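Local atomic coordinates of possible marr-transcriptional regulator (Streptomyces coelicolor, PDB entry 4B8X), a protein that probably binds DNA and regulates transcription as a winged-helix member of the MarR family, although its own physiological role is unknown. Residues 15-18 with 19-23; 36-39 with 40-44; 72-75 with 76-79; 107-110 with 111-115. All coordinates share one frame; numbering follows the deposited sequence.

Interaction 1: residues 15-18 with 19-23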
ATOM      1  N   ARG A  15       3.885   6.210  -2.005  1.00  9.33           N
ATOM      2  CA  ARG A  15       3.723   7.261  -0.996  1.00  9.52           C
ATOM      3  C   ARG A  15       2.277   7.683  -0.876  1.00 10.02           C
ATOM      4  O   ARG A  15       1.795   7.841   0.230  1.00 10.14           O
ATOM      5  CB  ARG A  15       4.642   8.466  -1.261  1.00 10.69           C
ATOM      6  CG  ARG A  15       6.106   8.214  -0.918  1.00 11.78           C
ATOM      7  CD  ARG A  15       6.318   8.007   0.567  1.00 13.08           C
ATOM      8  NE  ARG A  15       5.895   9.183   1.303  1.00 13.58           N
ATOM      9  CZ  ARG A  15       5.178   9.193   2.422  1.00 13.27           C
ATOM     10  NH1 ARG A  15       4.768   8.063   2.981  1.00 14.66           N
ATOM     11  NH2 ARG A  15       4.851  10.347   2.981  1.00 13.99           N
ATOM     12  N   ALA A  16       1.590   7.896  -1.999  1.00  9.70           N
ATOM     13  CA  ALA A  16       0.201   8.305  -1.930  1.00  9.63           C
ATOM     14  C   ALA A  16      -0.620   7.265  -1.184  1.00  9.90           C
ATOM     15  O   ALA A  16      -1.486   7.607  -0.368  1.00 10.16           O
ATOM     16  CB  ALA A  16      -0.360   8.539  -3.328  1.00 10.56           C
ATOM     17  N   GLN A  17      -0.370   5.994  -1.449  1.00  9.89           N
ATOM     18  CA  GLN A  17      -1.119   4.942  -0.789  1.00  9.70           C
ATOM     19  C   GLN A  17      -0.869   4.977   0.722  1.00 10.39           C
ATOM     20  O   GLN A  17      -1.802   4.804   1.504  1.00 10.69           O
ATOM     21  CB  GLN A  17      -0.760   3.585  -1.391  1.00 10.51           C
ATOM     22  CG  GLN A  17      -1.591   2.448  -0.824  1.00 12.17           C
ATOM     23  CD  GLN A  17      -0.993   1.732   0.364  1.00 15.70           C
ATOM     24  OE1 GLN A  17       0.114   1.983   0.770  1.00 16.76           O
ATOM     25  NE2 GLN A  17      -1.763   0.809   0.926  1.00 19.89           N
ATOM     26  N   GLN A  18       0.384   5.181   1.132  1.00 10.29           N
ATOM     27  CA  GLN A  18       0.745   5.236   2.543  0.50 10.91           C
ATOM     28  C   GLN A  18       0.075   6.397   3.244  1.00 10.47           C
ATOM     29  O   GLN A  18      -0.439   6.265   4.338  1.00 11.73           O
ATOM     30  CB  GLN A  18       2.260   5.349   2.694  0.50 11.79           C
ATOM     31  CG  GLN A  18       2.975   4.045   2.408  0.50 16.24           C
ATOM     32  CD  GLN A  18       4.373   4.239   1.867  0.50 19.05           C
ATOM     33  OE1 GLN A  18       5.012   5.262   2.125  0.50 18.31           O
ATOM     34  NE2 GLN A  18       4.851   3.261   1.085  0.50 21.30           N
ATOM     35  N   ILE A  19       0.104   7.550   2.599  1.00 10.05           N
ATOM     36  CA  ILE A  19      -0.463   8.754   3.167  1.00 10.18           C
ATOM     37  C   ILE A  19      -1.977   8.567   3.341  1.00 10.74           C
ATOM     38  O   ILE A  19      -2.535   8.801   4.418  1.00 11.62           O
ATOM     39  CB  ILE A  19      -0.170   9.938   2.237  1.00 10.50           C
ATOM     40  CG1 ILE A  19       1.334  10.278   2.237  1.00 10.94           C
ATOM     41  CG2 ILE A  19      -0.993  11.148   2.641  1.00 12.44           C
ATOM     42  CD1 ILE A  19       1.752  11.133   1.049  1.00 12.07           C
ATOM     43  N   LEU A  20      -2.658   8.131   2.289  1.00 10.48           N
ATOM     44  CA  LEU A  20      -4.100   7.977   2.364  1.00 10.53           C
ATOM     45  C   LEU A  20      -4.500   6.863   3.326  1.00 10.63           C
ATOM     46  O   LEU A  20      -5.467   7.021   4.080  1.00 11.34           O
ATOM     47  CB  LEU A  20      -4.687   7.728   0.967  1.00 10.58           C
ATOM     48  CG  LEU A  20      -4.536   8.893  -0.004  1.00 11.14           C
ATOM     49  CD1 LEU A  20      -5.096   8.493  -1.366  1.00 14.38           C
ATOM     50  CD2 LEU A  20      -5.192  10.146   0.513  1.00 12.03           C
ATOM     51  N   LEU A  21      -3.787   5.742   3.320  1.00 10.76           N
ATOM     52  CA  LEU A  21      -4.114   4.667   4.241  1.00 11.33           C
ATOM     53  C   LEU A  21      -4.033   5.159   5.684  1.00 12.50           C
ATOM     54  O   LEU A  21      -4.885   4.821   6.501  1.00 12.80           O
ATOM     55  CB  LEU A  21      -3.208   3.462   4.022  1.00 12.98           C
ATOM     56  CG  LEU A  21      -3.505   2.246   4.892  1.00 15.23           C
ATOM     57  CD1 LEU A  21      -4.925   1.733   4.650  1.00 20.04           C
ATOM     58  CD2 LEU A  21      -2.467   1.170   4.645  1.00 18.48           C
ATOM     59  N   GLY A  22      -3.001   5.920   6.040  1.00 13.18           N
ATOM     60  CA  GLY A  22      -2.901   6.444   7.389  1.00 14.90           C
ATOM     61  C   GLY A  22      -4.127   7.263   7.757  1.00 14.28           C
ATOM     62  O   GLY A  22      -4.661   7.137   8.852  1.00 17.08           O
ATOM     63  N   GLU A  23      -4.561   8.134   6.854  1.00 12.82           N
ATOM     64  CA  GLU A  23      -5.719   8.992   7.096  0.50 13.50           C
ATOM     65  C   GLU A  23      -7.013   8.192   7.262  1.00 13.30           C
ATOM     66  O   GLU A  23      -7.778   8.431   8.194  1.00 15.14           O
ATOM     67  CB  GLU A  23      -5.872  10.048   5.987  0.50 14.81           C
ATOM     68  CG  GLU A  23      -4.810  11.153   6.016  0.50 17.89           C
ATOM     69  CD  GLU A  23      -5.126  12.319   6.950  0.50 22.81           C
ATOM     70  OE1 GLU A  23      -6.311  12.695   7.115  0.50 23.55           O
ATOM     71  OE2 GLU A  23      -4.166  12.878   7.521  0.50 28.97           O
TER
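Arg15 and Ile19 meet one helical turn apart on helix 5-28, a local i to i+4 contact in which an aliphatic side chain runs beneath a flat cation. Ile19 CG1 lies against one face of the Arg15 guanidinium, 3.6 Å from Arg15 NH2, and the two side chains cross at about a right angle. Bends at chi2 and chi3 of Arg15 (-66° and -60°) fold its chain back along the helix, which brings the charged end over Ile19 although the chain does not start out toward it. The guanidinium edge is used as well: in the Gln18 conformer described here, one of two modelled, Arg15 NH1 donates to Gln18 OE1 at 2.9 Å, and that oxygen lies within 3° of the guanidinium plane, receiving the hydrogen on a lone pair in its own carbonyl plane. NH2 makes a salt bridge to Asp143 of the second subunit; these two bonds would together restrict the rotation of the group, while Ile19 packs on one face. Were Arg15 replaced by a leucine, Asp143 of the second subunit would probably lose its cation. Farther round the helix, Gln17 and Leu21 run side by side, with Gln17 NE2 3.8 Å from Leu21 CD2. Backbone bonds hold the spacing, among them Ile19 N to Arg15 O at 2.9 Å. The second subunit also packs on Ile19 through its Ala141 and on Leu20 through its Ile13. Such a long N-terminal helix, carrying side chains that bridge to the partner chain, belongs to the helical dimerisation region of MarR-family proteins.

Interaction 2: residues 36-39 with 40-44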
ATOM      1  N   ALA A  36      -8.974  -2.103   5.670  1.00 13.97           N
ATOM      2  CA  ALA A  36      -9.173  -3.403   5.034  1.00 15.50           C
ATOM      3  C   ALA A  36     -10.481  -4.058   5.527  1.00 13.04           C
ATOM      4  O   ALA A  36     -11.241  -4.648   4.745  1.00 14.56           O
ATOM      5  CB  ALA A  36      -7.979  -4.315   5.308  1.00 17.82           C
ATOM      6  N   ARG A  37     -10.746  -3.980   6.816  1.00 12.42           N
ATOM      7  CA  ARG A  37     -11.978  -4.551   7.344  1.00 12.62           C
ATOM      8  C   ARG A  37     -13.209  -3.765   6.906  1.00 11.66           C
ATOM      9  O   ARG A  37     -14.256  -4.348   6.611  1.00 12.10           O
ATOM     10  CB  ARG A  37     -11.912  -4.698   8.864  1.00 13.95           C
ATOM     11  CG  ARG A  37     -10.808  -5.670   9.274  1.00 16.00           C
ATOM     12  CD  ARG A  37     -11.072  -6.314  10.622  1.00 18.21           C
ATOM     13  NE  ARG A  37     -10.876  -5.397  11.749  1.00 18.43           N
ATOM     14  CZ  ARG A  37      -9.703  -5.132  12.325  1.00 18.75           C
ATOM     15  NH1 ARG A  37      -8.586  -5.636  11.828  1.00 21.26           N
ATOM     16  NH2 ARG A  37      -9.646  -4.315  13.363  1.00 21.17           N
ATOM     17  N   TYR A  38     -13.071  -2.445   6.827  1.00 11.47           N
ATOM     18  CA  TYR A  38     -14.116  -1.590   6.290  1.00 11.58           C
ATOM     19  C   TYR A  38     -14.447  -2.000   4.863  1.00 11.16           C
ATOM     20  O   TYR A  38     -15.620  -2.129   4.517  1.00 11.32           O
ATOM     21  CB  TYR A  38     -13.668  -0.121   6.388  1.00 11.14           C
ATOM     22  CG  TYR A  38     -14.521   0.809   5.573  1.00 12.71           C
ATOM     23  CD1 TYR A  38     -15.747   1.249   6.070  1.00 12.25           C
ATOM     24  CD2 TYR A  38     -14.129   1.234   4.318  1.00 11.73           C
ATOM     25  CE1 TYR A  38     -16.548   2.071   5.311  1.00 12.26           C
ATOM     26  CE2 TYR A  38     -14.920   2.043   3.536  1.00 13.26           C
ATOM     27  CZ  TYR A  38     -16.118   2.476   4.040  1.00 12.07           C
ATOM     28  OH  TYR A  38     -16.896   3.285   3.276  1.00 14.87           O
ATOM     29  N   GLU A  39     -13.429  -2.200   4.038  1.00 11.10           N
ATOM     30  CA  GLU A  39     -13.667  -2.543   2.644  1.00 12.51           C
ATOM     31  C   GLU A  39     -14.427  -3.857   2.516  1.00 11.76           C
ATOM     32  O   GLU A  39     -15.265  -4.022   1.629  1.00 12.08           O
ATOM     33  CB  GLU A  39     -12.363  -2.620   1.867  1.00 15.16           C
ATOM     34  CG  GLU A  39     -11.626  -1.292   1.726  1.00 18.11           C
ATOM     35  CD  GLU A  39     -10.222  -1.471   1.137  1.00 25.69           C
ATOM     36  OE1 GLU A  39      -9.310  -2.090   1.761  1.00 30.68           O
ATOM     37  OE2 GLU A  39     -10.032  -0.975   0.035  1.00 31.50           O
ATOM     38  N   ALA A  40     -14.128  -4.812   3.380  1.00 11.86           N
ATOM     39  CA  ALA A  40     -14.844  -6.096   3.347  1.00 11.16           C
ATOM     40  C   ALA A  40     -16.340  -5.914   3.681  1.00 11.20           C
ATOM     41  O   ALA A  40     -17.222  -6.520   3.035  1.00 11.97           O
ATOM     42  CB  ALA A  40     -14.193  -7.094   4.289  1.00 12.70           C
ATOM     43  N   LEU A  41     -16.637  -5.094   4.686  1.00 10.95           N
ATOM     44  CA  LEU A  41     -18.027  -4.811   5.035  1.00 10.84           C
ATOM     45  C   LEU A  41     -18.736  -4.134   3.866  1.00 10.81           C
ATOM     46  O   LEU A  41     -19.883  -4.480   3.542  1.00 11.86           O
ATOM     47  CB  LEU A  41     -18.146  -3.918   6.256  1.00 11.40           C
ATOM     48  CG  LEU A  41     -17.720  -4.536   7.586  1.00 12.19           C
ATOM     49  CD1 LEU A  41     -17.711  -3.510   8.698  1.00 13.33           C
ATOM     50  CD2 LEU A  41     -18.648  -5.690   7.948  1.00 13.75           C
ATOM     51  N   VAL A  42     -18.111  -3.149   3.220  1.00 11.14           N
ATOM     52  CA  VAL A  42     -18.757  -2.463   2.110  1.00 11.14           C
ATOM     53  C   VAL A  42     -19.065  -3.494   1.008  1.00 11.66           C
ATOM     54  O   VAL A  42     -20.154  -3.476   0.433  1.00 13.00           O
ATOM     55  CB  VAL A  42     -17.875  -1.321   1.542  1.00 12.17           C
ATOM     56  CG1 VAL A  42     -18.503  -0.782   0.268  1.00 14.79           C
ATOM     57  CG2 VAL A  42     -17.717  -0.228   2.574  1.00 13.33           C
ATOM     58  N   LEU A  43     -18.124  -4.388   0.692  1.00 11.36           N
ATOM     59  CA  LEU A  43     -18.348  -5.391  -0.325  1.00 11.66           C
ATOM     60  C   LEU A  43     -19.614  -6.185  -0.011  1.00 12.03           C
ATOM     61  O   LEU A  43     -20.443  -6.457  -0.884  1.00 13.10           O
ATOM     62  CB  LEU A  43     -17.129  -6.295  -0.412  1.00 14.20           C
ATOM     63  CG  LEU A  43     -17.198  -7.479  -1.383  1.00 15.77           C
ATOM     64  CD1 LEU A  43     -17.431  -7.074  -2.826  1.00 20.22           C
ATOM     65  CD2 LEU A  43     -15.933  -8.330  -1.265  1.00 18.47           C
ATOM     66  N   LEU A  44     -19.743  -6.622   1.242  1.00 11.69           N
ATOM     67  CA  LEU A  44     -20.923  -7.399   1.625  1.00 12.51           C
ATOM     68  C   LEU A  44     -22.232  -6.610   1.433  1.00 12.63           C
ATOM     69  O   LEU A  44     -23.248  -7.180   1.069  1.00 13.90           O
ATOM     70  CB  LEU A  44     -20.771  -7.928   3.048  1.00 13.42           C
ATOM     71  CG  LEU A  44     -19.661  -8.967   3.240  1.00 12.91           C
ATOM     72  CD1 LEU A  44     -19.539  -9.293   4.717  1.00 15.01           C
ATOM     73  CD2 LEU A  44     -19.932 -10.216   2.400  1.00 15.62           C
TER
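Val42 CG2 presses on one face of the Tyr38 ring, and this methyl-on-ring contact is the tight part of the turn. The carbon stands 3.5 Å above the ring plane and is displaced toward the hydroxyl end, nearest, among the ring atoms, to Tyr38 CZ. To the ring centroid the distance is 3.8 Å, along a line 23° off the normal, as expected of a CH-pi contact. Tyr38 holds its CG opposite the backbone nitrogen (chi1 166°), which lays the ring beside the next turn, while Val42 N donates to Tyr38 O at 3.0 Å and the same methyl carbon comes within 3.4 Å of Tyr38 O. Helix 35-45 is packed inside the winged-helix domain: Val105 of helix 99-114 touches Tyr38, Leu41 and Val42, whereas Thr71 and Leu61 of the two helices of the helix-turn-helix reach Ala40. The Tyr38 hydroxyl is itself engaged, hydrogen-bonded to Thr109. A leucine in place of Tyr38 would probably leave Val42 CG2 without a ring face and Thr109 without its hydroxyl partner. The other side of the turn is looser. Ala36 is exposed, and between the segments it contributes little beyond its carbonyl, which accepts from Ala40 N at 3.2 Å. The side chain of Glu39 projects from the helix, extended beyond CG, and the residue is joined to the next turn through its backbone, Glu39 O accepting from Leu43 N at 3.0 Å.

Interaction 3: residues 72-75 with 76-79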
ATOM      1  N   VAL A  72     -12.260 -11.404   8.207  1.00 14.71           N
ATOM      2  CA  VAL A  72     -13.596 -11.927   8.512  1.00 16.61           C
ATOM      3  C   VAL A  72     -13.677 -12.310   9.972  1.00 16.54           C
ATOM      4  O   VAL A  72     -14.659 -12.002  10.639  1.00 16.88           O
ATOM      5  CB  VAL A  72     -13.964 -13.128   7.610  1.00 17.11           C
ATOM      6  CG1 VAL A  72     -15.213 -13.884   8.120  1.00 19.50           C
ATOM      7  CG2 VAL A  72     -14.175 -12.666   6.167  1.00 19.15           C
ATOM      8  N   ASP A  73     -12.640 -12.979  10.482  1.00 18.28           N
ATOM      9  CA  ASP A  73     -12.703 -13.491  11.854  1.00 17.90           C
ATOM     10  C   ASP A  73     -12.680 -12.271  12.825  1.00 15.39           C
ATOM     11  O   ASP A  73     -13.372 -12.274  13.850  1.00 18.49           O
ATOM     12  CB  ASP A  73     -11.657 -14.609  12.117  1.00 19.32           C
ATOM     13  CG  ASP A  73     -12.073 -15.991  11.515  1.00 23.53           C
ATOM     14  OD1 ASP A  73     -13.111 -16.111  10.834  1.00 30.43           O
ATOM     15  OD2 ASP A  73     -11.344 -17.009  11.717  1.00 25.91           O
ATOM     16  N   ARG A  74     -11.947 -11.198  12.515  1.00 18.29           N
ATOM     17  CA  ARG A  74     -11.977  -9.994  13.357  0.50 16.83           C
ATOM     18  C   ARG A  74     -13.340  -9.270  13.282  1.00 16.29           C
ATOM     19  O   ARG A  74     -13.797  -8.678  14.257  1.00 20.27           O
ATOM     20  CB  ARG A  74     -10.838  -9.031  12.989  0.50 18.17           C
ATOM     21  CG  ARG A  74      -9.432  -9.558  13.260  0.50 16.92           C
ATOM     22  CD  ARG A  74      -9.076  -9.495  14.733  0.50 19.05           C
ATOM     23  NE  ARG A  74      -9.409  -8.209  15.336  0.50 23.55           N
ATOM     24  CZ  ARG A  74      -8.523  -7.353  15.837  0.50 23.60           C
ATOM     25  NH1 ARG A  74      -7.224  -7.632  15.824  0.50 27.40           N
ATOM     26  NH2 ARG A  74      -8.949  -6.214  16.361  0.50 24.94           N
ATOM     27  N   LEU A  75     -13.994  -9.328  12.124  1.00 15.06           N
ATOM     28  CA  LEU A  75     -15.338  -8.770  11.977  1.00 14.16           C
ATOM     29  C   LEU A  75     -16.326  -9.609  12.795  1.00 14.52           C
ATOM     30  O   LEU A  75     -17.242  -9.051  13.410  1.00 15.46           O
ATOM     31  CB  LEU A  75     -15.770  -8.667  10.512  1.00 12.96           C
ATOM     32  CG  LEU A  75     -15.001  -7.600   9.718  1.00 12.82           C
ATOM     33  CD1 LEU A  75     -15.257  -7.770   8.218  1.00 14.47           C
ATOM     34  CD2 LEU A  75     -15.355  -6.190  10.171  1.00 13.85           C
ATOM     35  N   VAL A  76     -16.147 -10.939  12.817  1.00 14.01           N
ATOM     36  CA  VAL A  76     -16.986 -11.805  13.651  1.00 15.56           C
ATOM     37  C   VAL A  76     -16.760 -11.473  15.130  1.00 14.70           C
ATOM     38  O   VAL A  76     -17.711 -11.363  15.900  1.00 16.43           O
ATOM     39  CB  VAL A  76     -16.682 -13.312  13.421  1.00 15.64           C
ATOM     40  CG1 VAL A  76     -17.396 -14.182  14.455  1.00 18.22           C
ATOM     41  CG2 VAL A  76     -17.033 -13.708  11.999  1.00 17.35           C
ATOM     42  N   ARG A  77     -15.501 -11.331  15.519  1.00 17.03           N
ATOM     43  CA  ARG A  77     -15.173 -11.011  16.906  1.00 16.83           C
ATOM     44  C   ARG A  77     -15.919  -9.751  17.378  1.00 16.40           C
ATOM     45  O   ARG A  77     -16.392  -9.669  18.524  1.00 20.14           O
ATOM     46  CB  ARG A  77     -13.650 -10.877  17.041  1.00 18.25           C
ATOM     47  CG  ARG A  77     -13.124 -10.867  18.449  1.00 19.31           C
ATOM     48  CD  ARG A  77     -11.653 -10.468  18.469  1.00 18.53           C
ATOM     49  NE  ARG A  77     -10.767 -11.331  17.683  1.00 17.77           N
ATOM     50  CZ  ARG A  77      -9.444 -11.146  17.579  1.00 19.24           C
ATOM     51  NH1 ARG A  77      -8.853 -10.087  18.150  1.00 22.28           N
ATOM     52  NH2 ARG A  77      -8.717 -11.985  16.861  1.00 21.44           N
ATOM     53  N   SER A  78     -16.080  -8.795  16.461  1.00 19.68           N
ATOM     54  CA  SER A  78     -16.759  -7.523  16.733  1.00 18.74           C
ATOM     55  C   SER A  78     -18.306  -7.569  16.552  1.00 18.54           C
ATOM     56  O   SER A  78     -18.991  -6.540  16.747  1.00 20.54           O
ATOM     57  CB  SER A  78     -16.187  -6.403  15.820  1.00 21.09           C
ATOM     58  OG  SER A  78     -14.768  -6.261  15.962  1.00 29.67           O
ATOM     59  N   GLY A  79     -18.848  -8.729  16.176  1.00 17.09           N
ATOM     60  CA  GLY A  79     -20.288  -8.855  15.925  1.00 15.68           C
ATOM     61  C   GLY A  79     -20.812  -8.267  14.632  1.00 15.41           C
ATOM     62  O   GLY A  79     -22.023  -8.088  14.482  1.00 15.50           O
TER
HETATM   63  O   HOH W   1     -12.098  -7.467  16.148  1.00 30.22           O
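The guanidinium groups of Arg74 and Arg77 stack in the Arg74 conformer described, one of two modelled, their planes 16° apart and their centres 4.3 Å from each other. The overlap is offset: Arg74 CD sits over the centre of the Arg77 group, 3.2 Å above its plane, whereas Arg77 NH1 lies over the rim of the Arg74 group. Two like charges come close here, Arg74 NE and Arg77 NH1 being 3.4 Å apart, a cost that solvent at this partly exposed site would probably lessen. At the edge of the Arg74 group, in its plane, a water accepts from Arg74 NE at 2.9 Å. The same water donates to Arg74 O and bonds to Ser78 OG, so it ties the bent arginine chain to the helix end. There the helix closes in a Schellman motif, with Gly79 at positive phi (75°) and Gly79 N bonded to Val76 O at 2.9 Å. Ser78 N reaches Arg74 O at 3.2 Å. On the buried side of the helix, Leu75 fits between helix 35-45, where it meets Ala40 and Leu41, and Val81 of strand 81-85; Val76 touches that strand too, and Asp73 forms a salt bridge to its Lys83.

Interaction 4: residues 107-110 with 111-115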
ATOM      1  N   ALA A 107     -22.071   4.324   9.348  1.00 13.98           N
ATOM      2  CA  ALA A 107     -21.458   5.387  10.123  1.00 14.37           C
ATOM      3  C   ALA A 107     -20.035   5.674   9.640  1.00 14.30           C
ATOM      4  O   ALA A 107     -19.647   6.848   9.490  1.00 14.95           O
ATOM      5  CB  ALA A 107     -21.480   5.040  11.602  1.00 17.51           C
ATOM      6  N   ALA A 108     -19.259   4.617   9.399  1.00 12.76           N
ATOM      7  CA  ALA A 108     -17.880   4.803   8.947  1.00 13.35           C
ATOM      8  C   ALA A 108     -17.851   5.469   7.558  1.00 12.45           C
ATOM      9  O   ALA A 108     -17.012   6.339   7.314  1.00 13.00           O
ATOM     10  CB  ALA A 108     -17.171   3.450   8.940  1.00 14.43           C
ATOM     11  N   THR A 109     -18.741   5.053   6.658  1.00 13.13           N
ATOM     12  CA  THR A 109     -18.812   5.668   5.338  1.00 12.41           C
ATOM     13  C   THR A 109     -19.134   7.157   5.402  1.00 13.85           C
ATOM     14  O   THR A 109     -18.524   7.956   4.688  1.00 13.57           O
ATOM     15  CB  THR A 109     -19.805   4.934   4.430  1.00 15.22           C
ATOM     16  OG1 THR A 109     -19.354   3.585   4.293  1.00 15.91           O
ATOM     17  CG2 THR A 109     -19.938   5.601   3.052  1.00 16.74           C
ATOM     18  N   ARG A 110     -20.083   7.531   6.254  1.00 14.48           N
ATOM     19  CA  ARG A 110     -20.398   8.955   6.390  0.50 14.46           C
ATOM     20  C   ARG A 110     -19.181   9.742   6.859  1.00 14.02           C
ATOM     21  O   ARG A 110     -18.922  10.816   6.321  1.00 15.23           O
ATOM     22  CB  ARG A 110     -21.563   9.199   7.341  0.50 15.61           C
ATOM     23  CG  ARG A 110     -22.031  10.646   7.402  0.50 20.05           C
ATOM     24  CD  ARG A 110     -22.190  11.123   8.838  0.50 20.88           C
ATOM     25  NE  ARG A 110     -20.892  11.415   9.435  0.50 22.03           N
ATOM     26  CZ  ARG A 110     -20.231  12.553   9.275  0.50 22.24           C
ATOM     27  NH1 ARG A 110     -20.763  13.542   8.554  0.50 25.98           N
ATOM     28  NH2 ARG A 110     -19.048  12.713   9.856  0.50 24.12           N
ATOM     29  N   ASP A 111     -18.426   9.205   7.816  1.00 13.09           N
ATOM     30  CA  ASP A 111     -17.231   9.888   8.280  1.00 13.81           C
ATOM     31  C   ASP A 111     -16.170   9.998   7.173  1.00 12.12           C
ATOM     32  O   ASP A 111     -15.564  11.057   6.998  1.00 13.30           O
ATOM     33  CB  ASP A 111     -16.623   9.159   9.476  1.00 15.78           C
ATOM     34  CG  ASP A 111     -17.411   9.312  10.765  1.00 18.28           C
ATOM     35  OD1 ASP A 111     -18.388  10.084  10.806  1.00 20.60           O
ATOM     36  OD2 ASP A 111     -17.015   8.625  11.735  1.00 20.84           O
ATOM     37  N   LEU A 112     -15.931   8.906   6.442  1.00 12.10           N
ATOM     38  CA  LEU A 112     -14.943   8.903   5.348  1.00 11.30           C
ATOM     39  C   LEU A 112     -15.335   9.898   4.254  1.00 12.16           C
ATOM     40  O   LEU A 112     -14.496  10.633   3.724  1.00 13.33           O
ATOM     41  CB  LEU A 112     -14.765   7.494   4.770  1.00 10.74           C
ATOM     42  CG  LEU A 112     -14.052   6.533   5.711  1.00 10.57           C
ATOM     43  CD1 LEU A 112     -14.375   5.113   5.335  1.00 11.58           C
ATOM     44  CD2 LEU A 112     -12.561   6.813   5.664  1.00 12.31           C
ATOM     45  N   MET A 113     -16.622   9.924   3.913  1.00 12.56           N
ATOM     46  CA  MET A 113     -17.140  10.841   2.888  0.50 13.97           C
ATOM     47  C   MET A 113     -16.924  12.288   3.322  1.00 14.75           C
ATOM     48  O   MET A 113     -16.567  13.140   2.522  1.00 15.90           O
ATOM     49  CB  MET A 113     -18.637  10.600   2.633  0.50 14.84           C
ATOM     50  CG  MET A 113     -18.963   9.278   1.955  0.50 14.92           C
ATOM     51  SD  MET A 113     -18.546   9.222   0.200  0.50 19.00           S
ATOM     52  CE  MET A 113     -19.824  10.254  -0.500  0.50 18.64           C
ATOM     53  N   ALA A 114     -17.150  12.545   4.599  1.00 14.18           N
ATOM     54  CA  ALA A 114     -17.000  13.897   5.132  1.00 16.07           C
ATOM     55  C   ALA A 114     -15.556  14.430   4.963  1.00 16.79           C
ATOM     56  O   ALA A 114     -15.356  15.631   4.813  1.00 20.85           O
ATOM     57  CB  ALA A 114     -17.421  13.942   6.601  1.00 18.93           C
ATOM     58  N   MET A 115     -14.551  13.553   5.008  1.00 15.25           N
ATOM     59  CA  MET A 115     -13.152  13.924   4.794  1.00 16.36           C
ATOM     60  C   MET A 115     -12.590  13.505   3.434  1.00 15.06           C
ATOM     61  O   MET A 115     -11.391  13.568   3.203  1.00 15.38           O
ATOM     62  CB  MET A 115     -12.245  13.434   5.945  1.00 17.18           C
ATOM     63  CG  MET A 115     -12.356  11.983   6.395  1.00 14.30           C
ATOM     64  SD  MET A 115     -11.528  10.828   5.311  1.00 13.80           S
ATOM     65  CE  MET A 115      -9.809  11.166   5.693  1.00 16.13           C
TER
HETATM   66  O   HOH W   2     -20.913   8.835  11.197  0.50 18.76           O
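Asp111 OD1 is gripped by two nitrogens of its neighbour Arg110 and by a water, on helix 99-114 at the margin of its contact with helix 5-28; helix 99-114 follows the wing strands of the winged-helix domain and packs its inner side on helices 5-28 and 35-45. In the conformer described, one of two modelled, Arg110 binds side-on: NH2 donates at 2.9 Å and NE at 3.1 Å to the same Asp111 OD1, forming a salt bridge. The oxygen lies near the guanidinium plane, yet the carboxylate is turned 76° against that plane, so both bonds converge on one oxygen instead of pairing with two. NE meets OD1 nearly along the C-O axis, and NH2 comes from the anti side, 27° out of the carboxylate plane. Arg110 gets there by setting CG opposite its backbone N and then bending at chi2 and chi3, which swings the guanidinium round to the following residue. The water donates to Asp111 OD1 and to Ala107 O, joining the carboxylate to the preceding turn, and Tyr31 hydrogen-bonds OD2, so both carboxylate oxygens are held. This concentration of donors would be expected to favour the ionised acid. On the inner side, Leu112 packs on Val24, Val27 and Val28 of helix 5-28. Elsewhere on the helix, Thr109 and Met113 run alongside each other in the same direction, and Met113 also touches Met7 of the second subunit. One turn of helix joins them, with Met113 N donating to Thr109 O at 2.8 Å, and in the Met113 conformer described, one of two, Thr109 CG2 stands 4.0 Å from Met113 CG.

Interaction 2 is the most central, about 5 Å from the centre of the chain, and it touches both interaction 3 and interaction 4. Toward interaction 3, centres about 12 Å apart, Arg37 CD packs on Arg74 CB at 3.6 Å and Leu41 CD1 on Leu75 CD2 at 3.9 Å. Toward interaction 4, centres about 14 Å apart, Tyr38 CZ lies 3.4 Å from Leu112 CD1. Interaction 1 meets interaction 4 lightly through Glu23 and Met115, but at the nearest atoms stays about 6 Å from interaction 2 and about 14 Å from interaction 3. Its subunit contacts are thus separated from helix 65-77, the probable DNA-recognition helix by family analogy, with interaction 2 between them and interaction 4 to one side.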